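Local coordinates for protein retinol dehydratase (Spodoptera frugiperda, PDB 1FMJ) that dehydrates retinol, which it binds beside adenosine-3'-5'-diphosphate on a sulfotransferase fold carrying a helical lid, at residues Met59-Thr64 with Leu169-Met174; Thr177-Tyr182 with Asp264-Lys269; Pro8-Phe13 with Asn55-Pro60; Met78-Val83 with Leu101-Leu106. One frame throughout, in Å; residues are numbered along the deposited sequence.

Interaction 1: residues Met59-Thr64 with Leu169-Met174; sequences MPLRPT and LMPPNM
Met59 and Pro171 meet with the methionine chain running at about a right angle to the proline side chain. Met59 CG sits 3.6 Å from Pro171 CG, and further out the terminal methyl CE reaches Pro171 CD at 3.7 Å, so the methionine lies beside the CG-CD bond of the ring, touching it at two points. This follows from the torsions: CG is held between the backbone N and the carbonyl carbon (chi1 58°), and from there the chain runs out fully extended. The same methyl passes obliquely by the sulfur of Met170, with CE 4.2 Å from SD, and comes to 4.4 Å from CE of Met174. Two residues on, Leu61 has its CB turned toward the other segment. Its CD1 presses on Met174 CB at 3.4 Å, tighter than usual for two carbons, and it also grazes Pro171 CB at 4.2 Å. No hydrogen bond crosses the contact; it is wholly apolar. With an alanine in place of Met59, the CG-CD edge of Pro171 would probably lose its methionine partner, and the space between Met170 SD and Met174 CE would be less filled. Phe67 of strand 66-70 touches Met59, Leu61 and Met174, while Met180 of strand 179-184 meets both Met170 and Met174. The second segment keeps its shape through a type II beta turn from Pro171 to Met174, closed by Met174 N to Pro171 O at 2.9 Å. The contact thus joins two loops that lead into neighbouring strands of the parallel sheet of the sulfotransferase alpha/beta fold.

Interaction 2: residues Thr177-Tyr182 with Asp264-Lys269; sequences TVKMVY and DFLGKK
Phe265 reaches from the last turn of helix 255-265 onto Val181 and the backbone of Met180 in strand 179-184. Its ring leaves CB anti to the backbone N (chi1 177°), which directs it at the strand. Along one side of the ring, CD2 lies 4.1 Å from Val181 CG2, and CE2 comes closer to the same methyl, at 3.9 Å; the valine and the phenylalanine run side by side but head opposite ways. At the far end, CE2 and CZ both approach Met180 O obliquely to the ring, at 3.5 and 3.4 Å, while Met180 N lies at the ring edge in its plane. CZ also touches Lys179 CB at 4.1 Å. Beyond that CB the lysine chain runs back past the phenylalanine, its CD resting 4.3 Å from Leu266 CD2. A water links Lys179 NZ to Phe265 O, 2.8 Å from each, and NZ is also hydrogen-bonded to Asn242 OD1; its cation-pi approach to the ring is long and at most weak. The helix ends here in a Schellman motif, with Gly267 supplying the positive phi. Leu244 of the adjacent strand 243-247 touches Phe265 too, so the ring packs the helix end against two parallel strands, the helix-on-sheet layering of the P-loop-type alpha/beta fold.

Interaction 3: residues Pro8-Phe13 with Asn55-Pro60; sequences PFPYEF and NIYNMP
Tyr57, in the last turn of helix 53-57, carries nearly all of this contact. Phe9 meets it edge-to-face, its edge turned to the tyrosine face, with the planes at 78° and the centroids 5.5 Å apart. Phe9 CD1 also abuts Tyr57 CB, 3.7 Å away, close to the root of the side chain. CG of Tyr57 stands anti to the backbone N (chi1 -166°), which turns its face to the edge of Phe9 and carries its far end to Pro10. There the proline ring lies along the tyrosine's outer end, with Pro10 CG within 3.8 Å of Tyr57 OH. Tyr11 crosses at about a right angle, its CE1 4.1 Å from CE1 of Tyr57. A serine in place of Tyr57 would probably strip Phe9 of its stacking partner and leave Pro10 and Tyr11 facing a gap. Asn58, where the helix ends, only brushes Pro8; its ND2 turns back to bond Ala54 O. Phe9 additionally packs on Ala53 and Ala54 of the same helix, whereas Tyr11 bonds Ser168 O through its hydroxyl and rests on Leu38 of strand 35-38, so the N-terminal arm lies across the helix end just ahead of strand 13-14 in the small antiparallel sheet.

Interaction 4: residues Met78-Val83 with Leu101-Leu106; sequences MTQELV and LRYIYL. With A3P (adenosine-3'-5'-diphosphate), chain G; RTL (retinol), chain H.
Tyr103 lies against Gln80 where this contact is tightest. Gln80 CG sits over the ring face, 3.8 Å from the centroid in a CH-pi contact, and its OE1 stands above the same ring, 3.2 Å from Tyr103 CG and offset toward the rim. The tyrosine hydroxyl donates to Gln80 O at 2.7 Å, in the carbonyl plane and on a lone pair (C=O...O angle 111°), and is also packed by Val83 CB at 3.5 Å. Arg102 grips Glu81 end-on, with NH1 at 3.0 Å and NH2 at 3.2 Å from the single oxygen OE2. NH2 takes the syn lone pair, while NH1 comes from above the carboxylate plane, which is turned 88° against the guanidinium. A bend at chi2 (72°) brings the carboxylate round, and OE1 is left to bond His281 NE2. The contact loosens toward both ends. Leu101 is exposed, Ile104 faces away, and Met78 and Tyr105 do not touch across it but turn to different ligands: Tyr105 OH approaches retinol C15 at 3.2 Å, Met78 CG adenine C5 of the nucleotide at 3.4 Å. Helix 76-87 follows strand 66-70, and Thr76 and Thr77 at its start bind the nucleotide, the strand-loop-helix of the sulfotransferase phosphosulfate-binding loop; strand 104-105, at the sheet edge and paired with 160-163, contributes Tyr105 to the retinol pocket.

Interactions 1 and 3 are neighbours, 11 Å between centres, and share Met59 and Pro60; Pro171 of interaction 1 packs on the backbone of Ile56 and Tyr57. Interaction 1 touches interaction 2 as well, where Met174 CE lies 3.7 Å from Met180 CE. Leu106 of interaction 4 also touches it, its CD2 3.9 Å from Met59 CE. Interactions 2 and 4 reach the same parallel sheet and meet where Val181 CG1 lies 3.7 Å from Thr79 CG2. Of the four, interaction 4 touches both ligands. The side chain of Val181 stays about 11 Å from the nucleotide, and that of Met170 about 14 Å from retinol.

Interaction 1: residues Met59-Thr64 with Leu169-Met174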
# COMPACT_ATOMS: atom_id res chain seq x y z
N MET A 59 -14.39 3.22 -12.89
CA MET A 59 -14.88 1.96 -12.34
C MET A 59 -16.25 2.05 -11.66
O MET A 59 -16.49 2.89 -10.80
CB MET A 59 -13.86 1.34 -11.38
CG MET A 59 -13.44 2.20 -10.20
SD MET A 59 -12.26 1.35 -9.09
CE MET A 59 -12.29 2.44 -7.66
N PRO A 60 -17.18 1.19 -12.08
CA PRO A 60 -18.51 1.22 -11.46
C PRO A 60 -18.37 0.83 -9.99
O PRO A 60 -17.68 -0.14 -9.66
CB PRO A 60 -19.29 0.20 -12.26
CG PRO A 60 -18.66 0.29 -13.62
CD PRO A 60 -17.19 0.34 -13.28
N LEU A 61 -19.02 1.59 -9.12
CA LEU A 61 -18.95 1.31 -7.69
C LEU A 61 -20.30 0.89 -7.11
O LEU A 61 -21.36 1.22 -7.67
CB LEU A 61 -18.41 2.54 -6.94
CG LEU A 61 -17.00 2.94 -7.39
CD1 LEU A 61 -16.55 4.16 -6.61
CD2 LEU A 61 -16.02 1.79 -7.16
N ARG A 62 -20.25 0.18 -5.99
CA ARG A 62 -21.43 -0.33 -5.32
C ARG A 62 -21.48 0.14 -3.87
O ARG A 62 -20.44 0.30 -3.23
CB ARG A 62 -21.39 -1.86 -5.36
CG ARG A 62 -21.06 -2.39 -6.75
CD ARG A 62 -20.92 -3.91 -6.74
NE ARG A 62 -20.63 -4.43 -8.08
CZ ARG A 62 -20.24 -5.67 -8.33
NH1 ARG A 62 -20.09 -6.53 -7.34
NH2 ARG A 62 -19.99 -6.05 -9.57
N PRO A 63 -22.70 0.37 -3.34
CA PRO A 63 -22.90 0.83 -1.96
C PRO A 63 -22.32 -0.09 -0.88
O PRO A 63 -22.07 0.37 0.23
CB PRO A 63 -24.41 0.98 -1.86
CG PRO A 63 -24.93 -0.04 -2.84
CD PRO A 63 -23.99 0.15 -4.01
N THR A 64 -22.11 -1.36 -1.20
CA THR A 64 -21.55 -2.28 -0.20
C THR A 64 -20.04 -2.42 -0.32
O THR A 64 -19.42 -3.17 0.43
CB THR A 64 -22.17 -3.70 -0.29
OG1 THR A 64 -21.97 -4.22 -1.61
CG2 THR A 64 -23.64 -3.68 0.04
N LEU A 169 -6.98 9.56 -8.71
CA LEU A 169 -6.90 8.61 -9.82
C LEU A 169 -8.11 7.69 -9.80
O LEU A 169 -8.29 6.86 -10.69
CB LEU A 169 -5.60 7.80 -9.74
CG LEU A 169 -4.34 8.65 -9.86
CD1 LEU A 169 -3.10 7.78 -9.90
CD2 LEU A 169 -4.44 9.50 -11.13
N MET A 170 -8.93 7.81 -8.77
CA MET A 170 -10.12 6.98 -8.67
C MET A 170 -11.33 7.86 -8.92
O MET A 170 -11.22 9.08 -8.91
CB MET A 170 -10.17 6.29 -7.30
CG MET A 170 -9.03 5.28 -7.11
SD MET A 170 -9.13 4.27 -5.62
CE MET A 170 -8.99 5.53 -4.34
N PRO A 171 -12.50 7.25 -9.16
CA PRO A 171 -13.73 7.99 -9.43
C PRO A 171 -14.01 9.15 -8.49
O PRO A 171 -14.08 8.98 -7.28
CB PRO A 171 -14.81 6.91 -9.33
CG PRO A 171 -14.11 5.71 -9.87
CD PRO A 171 -12.75 5.79 -9.20
N PRO A 172 -14.15 10.37 -9.05
CA PRO A 172 -14.43 11.50 -8.18
C PRO A 172 -15.80 11.23 -7.59
O PRO A 172 -16.66 10.62 -8.25
CB PRO A 172 -14.41 12.69 -9.14
CG PRO A 172 -14.81 12.09 -10.45
CD PRO A 172 -14.04 10.79 -10.46
N ASN A 173 -16.01 11.64 -6.36
CA ASN A 173 -17.29 11.40 -5.70
C ASN A 173 -17.47 9.91 -5.41
O ASN A 173 -18.59 9.46 -5.12
CB ASN A 173 -18.44 11.90 -6.58
CG ASN A 173 -18.28 13.34 -6.99
OD1 ASN A 173 -18.16 14.23 -6.14
ND2 ASN A 173 -18.27 13.59 -8.29
N MET A 174 -16.39 9.13 -5.50
CA MET A 174 -16.49 7.70 -5.21
C MET A 174 -17.03 7.51 -3.79
O MET A 174 -17.73 6.54 -3.50
CB MET A 174 -15.12 7.01 -5.36
CG MET A 174 -14.06 7.42 -4.33
SD MET A 174 -12.50 6.49 -4.53
CE MET A 174 -13.02 4.85 -4.01

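Interaction 2: residues Thr177-Tyr182 with Asp264-Lys269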
# COMPACT_ATOMS: atom_id res chain seq x y z
N THR A 177 -20.63 6.76 -2.79
CA THR A 177 -21.12 5.39 -2.85
C THR A 177 -20.46 4.40 -1.90
O THR A 177 -21.14 3.60 -1.25
CB THR A 177 -20.96 4.83 -4.28
OG1 THR A 177 -21.54 5.75 -5.21
CG2 THR A 177 -21.66 3.47 -4.40
N VAL A 178 -19.14 4.45 -1.81
CA VAL A 178 -18.41 3.51 -0.98
C VAL A 178 -17.79 4.07 0.28
O VAL A 178 -17.61 5.28 0.42
CB VAL A 178 -17.30 2.82 -1.81
CG1 VAL A 178 -17.87 2.36 -3.13
CG2 VAL A 178 -16.13 3.77 -2.06
N LYS A 179 -17.48 3.17 1.21
CA LYS A 179 -16.83 3.56 2.45
C LYS A 179 -15.34 3.29 2.27
O LYS A 179 -14.95 2.34 1.58
CB LYS A 179 -17.40 2.77 3.63
CG LYS A 179 -18.84 3.14 3.93
CD LYS A 179 -19.38 2.41 5.14
CE LYS A 179 -20.85 2.74 5.34
NZ LYS A 179 -21.06 4.22 5.43
N MET A 180 -14.51 4.12 2.88
CA MET A 180 -13.07 3.98 2.78
C MET A 180 -12.36 4.30 4.08
O MET A 180 -12.74 5.23 4.79
CB MET A 180 -12.53 4.91 1.68
CG MET A 180 -10.99 5.05 1.65
SD MET A 180 -10.37 6.09 0.27
CE MET A 180 -10.73 5.01 -1.12
N VAL A 181 -11.35 3.49 4.41
CA VAL A 181 -10.54 3.72 5.60
C VAL A 181 -9.15 4.00 5.04
O VAL A 181 -8.56 3.14 4.39
CB VAL A 181 -10.48 2.49 6.52
CG1 VAL A 181 -9.68 2.83 7.78
CG2 VAL A 181 -11.88 2.05 6.91
N TYR A 182 -8.64 5.19 5.29
CA TYR A 182 -7.34 5.55 4.78
C TYR A 182 -6.34 5.66 5.92
O TYR A 182 -6.58 6.34 6.92
CB TYR A 182 -7.41 6.87 4.03
CG TYR A 182 -6.10 7.34 3.46
CD1 TYR A 182 -5.79 7.15 2.11
CD2 TYR A 182 -5.16 8.00 4.26
CE1 TYR A 182 -4.59 7.61 1.57
CE2 TYR A 182 -3.96 8.46 3.73
CZ TYR A 182 -3.68 8.27 2.38
OH TYR A 182 -2.51 8.77 1.86
N ASP A 264 -17.78 1.79 14.60
CA ASP A 264 -18.81 2.82 14.45
C ASP A 264 -18.91 3.26 13.00
O ASP A 264 -20.00 3.35 12.44
CB ASP A 264 -18.49 4.04 15.32
CG ASP A 264 -18.40 3.70 16.79
OD1 ASP A 264 -19.21 2.89 17.26
OD2 ASP A 264 -17.51 4.27 17.47
N PHE A 265 -17.76 3.54 12.40
CA PHE A 265 -17.70 3.97 11.01
C PHE A 265 -18.39 2.95 10.10
O PHE A 265 -19.06 3.32 9.14
CB PHE A 265 -16.23 4.15 10.59
CG PHE A 265 -16.05 4.53 9.14
CD1 PHE A 265 -16.47 5.76 8.66
CD2 PHE A 265 -15.44 3.64 8.26
CE1 PHE A 265 -16.30 6.11 7.32
CE2 PHE A 265 -15.26 3.98 6.92
CZ PHE A 265 -15.69 5.21 6.45
N LEU A 266 -18.24 1.67 10.41
CA LEU A 266 -18.85 0.61 9.61
C LEU A 266 -20.27 0.27 10.04
O LEU A 266 -20.89 -0.65 9.49
CB LEU A 266 -17.99 -0.65 9.65
CG LEU A 266 -16.63 -0.53 8.96
CD1 LEU A 266 -15.86 -1.82 9.09
CD2 LEU A 266 -16.84 -0.18 7.49
N GLY A 267 -20.79 1.02 11.00
CA GLY A 267 -22.14 0.78 11.48
C GLY A 267 -22.27 -0.56 12.17
O GLY A 267 -23.32 -1.21 12.10
N LYS A 268 -21.20 -0.99 12.84
CA LYS A 268 -21.20 -2.28 13.54
C LYS A 268 -20.90 -2.09 15.03
O LYS A 268 -19.98 -1.36 15.39
CB LYS A 268 -20.15 -3.20 12.92
CG LYS A 268 -20.30 -3.42 11.41
CD LYS A 268 -21.54 -4.24 11.07
CE LYS A 268 -21.63 -4.51 9.58
NZ LYS A 268 -21.63 -3.25 8.78
N LYS A 269 -21.66 -2.75 15.89
CA LYS A 269 -21.43 -2.65 17.32
C LYS A 269 -20.68 -3.86 17.85
O LYS A 269 -20.96 -5.00 17.47
CB LYS A 269 -22.76 -2.47 18.08
CG LYS A 269 -23.33 -1.06 18.00
CD LYS A 269 -22.37 -0.04 18.63
CE LYS A 269 -22.87 1.40 18.44
NZ LYS A 269 -21.97 2.40 19.09
O HOH W 1 -19.46 5.46 7.31

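Interaction 3: residues Pro8-Phe13 with Asn55-Pro60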
# COMPACT_ATOMS: atom_id res chain seq x y z
N PRO A 8 -14.17 10.79 -18.58
CA PRO A 8 -13.07 11.17 -19.51
C PRO A 8 -11.78 11.40 -18.72
O PRO A 8 -11.66 12.39 -18.00
CB PRO A 8 -13.50 12.46 -20.21
CG PRO A 8 -15.02 12.47 -19.97
CD PRO A 8 -15.22 11.83 -18.59
N PHE A 9 -10.81 10.51 -18.88
CA PHE A 9 -9.54 10.62 -18.16
C PHE A 9 -8.87 11.95 -18.51
O PHE A 9 -8.40 12.15 -19.62
CB PHE A 9 -8.63 9.44 -18.51
CG PHE A 9 -7.58 9.18 -17.48
CD1 PHE A 9 -7.93 8.97 -16.15
CD2 PHE A 9 -6.23 9.16 -17.82
CE1 PHE A 9 -6.95 8.75 -15.18
CE2 PHE A 9 -5.25 8.94 -16.86
CZ PHE A 9 -5.61 8.73 -15.53
N PRO A 10 -8.80 12.87 -17.53
CA PRO A 10 -8.20 14.20 -17.70
C PRO A 10 -6.71 14.31 -17.44
O PRO A 10 -6.19 15.42 -17.38
CB PRO A 10 -9.00 15.04 -16.72
CG PRO A 10 -9.13 14.10 -15.57
CD PRO A 10 -9.48 12.78 -16.23
N TYR A 11 -6.02 13.19 -17.31
CA TYR A 11 -4.60 13.24 -17.02
C TYR A 11 -3.66 12.79 -18.13
O TYR A 11 -3.93 11.84 -18.85
CB TYR A 11 -4.31 12.40 -15.78
CG TYR A 11 -5.09 12.83 -14.56
CD1 TYR A 11 -5.91 11.93 -13.89
CD2 TYR A 11 -4.99 14.13 -14.08
CE1 TYR A 11 -6.61 12.32 -12.75
CE2 TYR A 11 -5.70 14.53 -12.94
CZ TYR A 11 -6.50 13.61 -12.28
OH TYR A 11 -7.16 13.98 -11.14
N GLU A 12 -2.54 13.50 -18.24
CA GLU A 12 -1.52 13.17 -19.22
C GLU A 12 -0.35 12.68 -18.37
O GLU A 12 -0.26 13.01 -17.19
CB GLU A 12 -1.09 14.39 -20.02
CG GLU A 12 -2.20 15.07 -20.79
CD GLU A 12 -1.66 16.13 -21.73
OE1 GLU A 12 -0.69 16.82 -21.35
OE2 GLU A 12 -2.21 16.27 -22.85
N PHE A 13 0.54 11.91 -18.97
CA PHE A 13 1.69 11.40 -18.25
C PHE A 13 2.94 11.82 -19.00
O PHE A 13 2.90 12.16 -20.18
CB PHE A 13 1.63 9.87 -18.15
CG PHE A 13 1.84 9.17 -19.46
CD1 PHE A 13 3.13 8.85 -19.90
CD2 PHE A 13 0.75 8.82 -20.26
CE1 PHE A 13 3.33 8.19 -21.12
CE2 PHE A 13 0.95 8.17 -21.48
CZ PHE A 13 2.23 7.86 -21.91
N ASN A 55 -10.11 3.23 -17.03
CA ASN A 55 -11.09 2.28 -16.52
C ASN A 55 -11.24 2.41 -15.01
O ASN A 55 -12.36 2.37 -14.48
CB ASN A 55 -10.67 0.85 -16.84
CG ASN A 55 -10.95 0.47 -18.28
OD1 ASN A 55 -10.61 -0.62 -18.71
ND2 ASN A 55 -11.57 1.37 -19.02
N ILE A 56 -10.12 2.58 -14.31
CA ILE A 56 -10.16 2.73 -12.87
C ILE A 56 -10.78 4.06 -12.48
O ILE A 56 -11.41 4.19 -11.44
CB ILE A 56 -8.74 2.59 -12.27
CG1 ILE A 56 -8.30 1.13 -12.35
CG2 ILE A 56 -8.73 3.07 -10.83
CD1 ILE A 56 -6.81 0.91 -12.11
N TYR A 57 -10.61 5.06 -13.33
CA TYR A 57 -11.16 6.39 -13.08
C TYR A 57 -12.68 6.31 -13.24
O TYR A 57 -13.42 7.07 -12.62
CB TYR A 57 -10.58 7.38 -14.09
CG TYR A 57 -10.80 8.83 -13.74
CD1 TYR A 57 -10.20 9.39 -12.61
CD2 TYR A 57 -11.61 9.65 -14.54
CE1 TYR A 57 -10.40 10.73 -12.28
CE2 TYR A 57 -11.82 10.99 -14.21
CZ TYR A 57 -11.21 11.52 -13.09
OH TYR A 57 -11.42 12.84 -12.77
N ASN A 58 -13.13 5.37 -14.05
CA ASN A 58 -14.55 5.21 -14.31
C ASN A 58 -15.14 3.92 -13.74
O ASN A 58 -16.26 3.56 -14.06
CB ASN A 58 -14.81 5.25 -15.81
CG ASN A 58 -14.57 6.63 -16.40
OD1 ASN A 58 -15.41 7.52 -16.27
ND2 ASN A 58 -13.41 6.81 -17.04
N MET A 59 -14.39 3.22 -12.89
CA MET A 59 -14.88 1.96 -12.34
C MET A 59 -16.25 2.05 -11.66
O MET A 59 -16.49 2.89 -10.80
CB MET A 59 -13.86 1.34 -11.38
CG MET A 59 -13.44 2.20 -10.20
SD MET A 59 -12.26 1.35 -9.09
CE MET A 59 -12.29 2.44 -7.66
N PRO A 60 -17.18 1.19 -12.08
CA PRO A 60 -18.51 1.22 -11.46
C PRO A 60 -18.37 0.83 -9.99
O PRO A 60 -17.68 -0.14 -9.66
CB PRO A 60 -19.29 0.20 -12.26
CG PRO A 60 -18.66 0.29 -13.62
CD PRO A 60 -17.19 0.34 -13.28

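Interaction 4: residues Met78-Val83 with Leu101-Leu106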
# COMPACT_ATOMS: atom_id res chain seq x y z
N MET A 78 -3.12 -4.55 8.62
CA MET A 78 -3.82 -4.57 9.90
C MET A 78 -5.26 -4.15 9.68
O MET A 78 -6.20 -4.84 10.08
CB MET A 78 -3.22 -3.55 10.87
CG MET A 78 -1.77 -3.74 11.18
SD MET A 78 -1.20 -2.35 12.12
CE MET A 78 -2.00 -2.68 13.70
N THR A 79 -5.41 -2.99 9.05
CA THR A 79 -6.71 -2.42 8.76
C THR A 79 -7.57 -3.39 7.96
O THR A 79 -8.75 -3.56 8.24
CB THR A 79 -6.57 -1.10 7.98
OG1 THR A 79 -5.69 -0.22 8.68
CG2 THR A 79 -7.93 -0.43 7.81
N GLN A 80 -6.98 -4.02 6.95
CA GLN A 80 -7.74 -4.97 6.14
C GLN A 80 -8.32 -6.09 6.99
O GLN A 80 -9.46 -6.49 6.81
CB GLN A 80 -6.85 -5.60 5.06
CG GLN A 80 -6.57 -4.68 3.90
CD GLN A 80 -5.66 -5.32 2.89
OE1 GLN A 80 -6.04 -6.27 2.21
NE2 GLN A 80 -4.44 -4.81 2.79
N GLU A 81 -7.52 -6.59 7.92
CA GLU A 81 -7.95 -7.68 8.79
C GLU A 81 -9.06 -7.22 9.72
O GLU A 81 -10.08 -7.90 9.86
CB GLU A 81 -6.78 -8.22 9.60
CG GLU A 81 -7.12 -9.45 10.44
CD GLU A 81 -7.33 -10.71 9.61
OE1 GLU A 81 -7.53 -11.78 10.23
OE2 GLU A 81 -7.29 -10.65 8.37
N LEU A 82 -8.85 -6.06 10.35
CA LEU A 82 -9.85 -5.52 11.26
C LEU A 82 -11.17 -5.32 10.52
O LEU A 82 -12.22 -5.79 10.96
CB LEU A 82 -9.39 -4.17 11.82
CG LEU A 82 -8.20 -4.18 12.77
CD1 LEU A 82 -7.81 -2.74 13.13
CD2 LEU A 82 -8.55 -4.97 14.01
N VAL A 83 -11.09 -4.62 9.39
CA VAL A 83 -12.26 -4.33 8.57
C VAL A 83 -12.99 -5.59 8.08
O VAL A 83 -14.21 -5.61 8.02
CB VAL A 83 -11.86 -3.48 7.33
CG1 VAL A 83 -13.02 -3.40 6.34
CG2 VAL A 83 -11.46 -2.08 7.77
N LEU A 101 -7.02 -13.24 -1.06
CA LEU A 101 -8.23 -13.79 -1.66
C LEU A 101 -9.46 -13.06 -1.11
O LEU A 101 -10.53 -13.09 -1.71
CB LEU A 101 -8.35 -15.29 -1.36
CG LEU A 101 -7.72 -16.31 -2.34
CD1 LEU A 101 -6.33 -15.86 -2.77
CD2 LEU A 101 -7.66 -17.68 -1.68
N ARG A 102 -9.31 -12.40 0.03
CA ARG A 102 -10.43 -11.69 0.62
C ARG A 102 -10.54 -10.25 0.11
O ARG A 102 -11.60 -9.63 0.19
CB ARG A 102 -10.31 -11.73 2.15
CG ARG A 102 -10.66 -13.10 2.76
CD ARG A 102 -10.48 -13.12 4.28
NE ARG A 102 -9.07 -13.20 4.65
CZ ARG A 102 -8.54 -12.68 5.75
NH1 ARG A 102 -9.30 -12.01 6.61
NH2 ARG A 102 -7.24 -12.83 5.99
N TYR A 103 -9.44 -9.75 -0.43
CA TYR A 103 -9.38 -8.39 -0.96
C TYR A 103 -8.84 -8.39 -2.39
O TYR A 103 -8.00 -9.21 -2.75
CB TYR A 103 -8.44 -7.51 -0.12
CG TYR A 103 -9.03 -6.94 1.14
CD1 TYR A 103 -9.17 -7.71 2.29
CD2 TYR A 103 -9.43 -5.61 1.19
CE1 TYR A 103 -9.68 -7.17 3.46
CE2 TYR A 103 -9.95 -5.06 2.36
CZ TYR A 103 -10.07 -5.84 3.48
OH TYR A 103 -10.57 -5.28 4.62
N ILE A 104 -9.32 -7.46 -3.20
CA ILE A 104 -8.81 -7.31 -4.55
C ILE A 104 -7.85 -6.15 -4.42
O ILE A 104 -8.19 -5.10 -3.88
CB ILE A 104 -9.90 -6.93 -5.56
CG1 ILE A 104 -10.83 -8.12 -5.80
CG2 ILE A 104 -9.24 -6.48 -6.88
CD1 ILE A 104 -11.96 -7.83 -6.75
N TYR A 105 -6.63 -6.37 -4.89
CA TYR A 105 -5.60 -5.35 -4.85
C TYR A 105 -5.78 -4.59 -6.15
O TYR A 105 -5.30 -5.02 -7.19
CB TYR A 105 -4.24 -6.03 -4.77
CG TYR A 105 -3.07 -5.11 -4.52
CD1 TYR A 105 -1.79 -5.64 -4.35
CD2 TYR A 105 -3.23 -3.73 -4.49
CE1 TYR A 105 -0.69 -4.81 -4.15
CE2 TYR A 105 -2.14 -2.89 -4.30
CZ TYR A 105 -0.87 -3.45 -4.13
OH TYR A 105 0.23 -2.63 -3.95
N LEU A 106 -6.48 -3.47 -6.08
CA LEU A 106 -6.77 -2.64 -7.25
C LEU A 106 -5.57 -2.28 -8.11
O LEU A 106 -5.59 -2.47 -9.34
CB LEU A 106 -7.50 -1.37 -6.80
CG LEU A 106 -8.07 -0.47 -7.91
CD1 LEU A 106 -8.93 -1.30 -8.85
CD2 LEU A 106 -8.88 0.66 -7.29
P1 A3P G . 7.32 -2.02 9.56
O1P A3P G . 8.06 -2.23 8.31
O2P A3P G . 7.46 -3.16 10.48
O3P A3P G . 7.78 -0.78 10.22
P2 A3P G . 1.23 -2.15 5.04
O4P A3P G . 0.34 -3.23 5.47
O5P A3P G . 0.45 -0.95 4.65
O6P A3P G . 2.09 -2.61 3.91
O5' A3P G . 2.16 -1.74 6.25
C5' A3P G . 3.06 -2.67 6.84
C4' A3P G . 3.63 -2.12 8.15
O4' A3P G . 2.70 -2.45 9.22
C3' A3P G . 4.95 -2.80 8.54
O3' A3P G . 5.78 -1.82 9.22
C2' A3P G . 4.45 -3.96 9.38
O2' A3P G . 5.39 -4.69 10.14
C1' A3P G . 3.36 -3.27 10.18
N9 A3P G . 2.41 -4.21 10.79
C8 A3P G . 1.75 -5.28 10.21
N7 A3P G . 0.96 -5.94 11.02
C5 A3P G . 1.10 -5.27 12.23
C6 A3P G . 0.52 -5.45 13.53
N6 A3P G . -0.35 -6.42 13.82
N1 A3P G . 0.89 -4.57 14.54
C2 A3P G . 1.78 -3.55 14.29
N3 A3P G . 2.39 -3.28 13.10
C4 A3P G . 2.00 -4.18 12.11
C1 RTL H . 7.62 -9.50 -8.58
C2 RTL H . 8.30 -9.34 -9.98
C3 RTL H . 7.35 -9.61 -11.14
C4 RTL H . 5.90 -10.07 -11.24
C5 RTL H . 5.41 -10.19 -9.79
C6 RTL H . 6.11 -9.95 -8.60
C7 RTL H . 5.48 -10.10 -7.26
C8 RTL H . 4.72 -9.14 -6.66
C9 RTL H . 4.10 -9.28 -5.33
C10 RTL H . 3.35 -8.22 -4.86
C11 RTL H . 2.61 -8.06 -3.59
C12 RTL H . 2.88 -6.84 -3.00
C13 RTL H . 2.46 -6.15 -1.77
C14 RTL H . 2.76 -4.93 -1.21
C15 RTL H . 1.88 -3.79 -1.50
O1 RTL H . 0.86 -3.69 -0.60
C16 RTL H . 7.85 -8.09 -8.01
C17 RTL H . 8.56 -10.47 -7.86
C18 RTL H . 3.95 -10.67 -9.79
C19 RTL H . 4.30 -10.58 -4.52
C20 RTL H . 1.49 -7.09 -1.04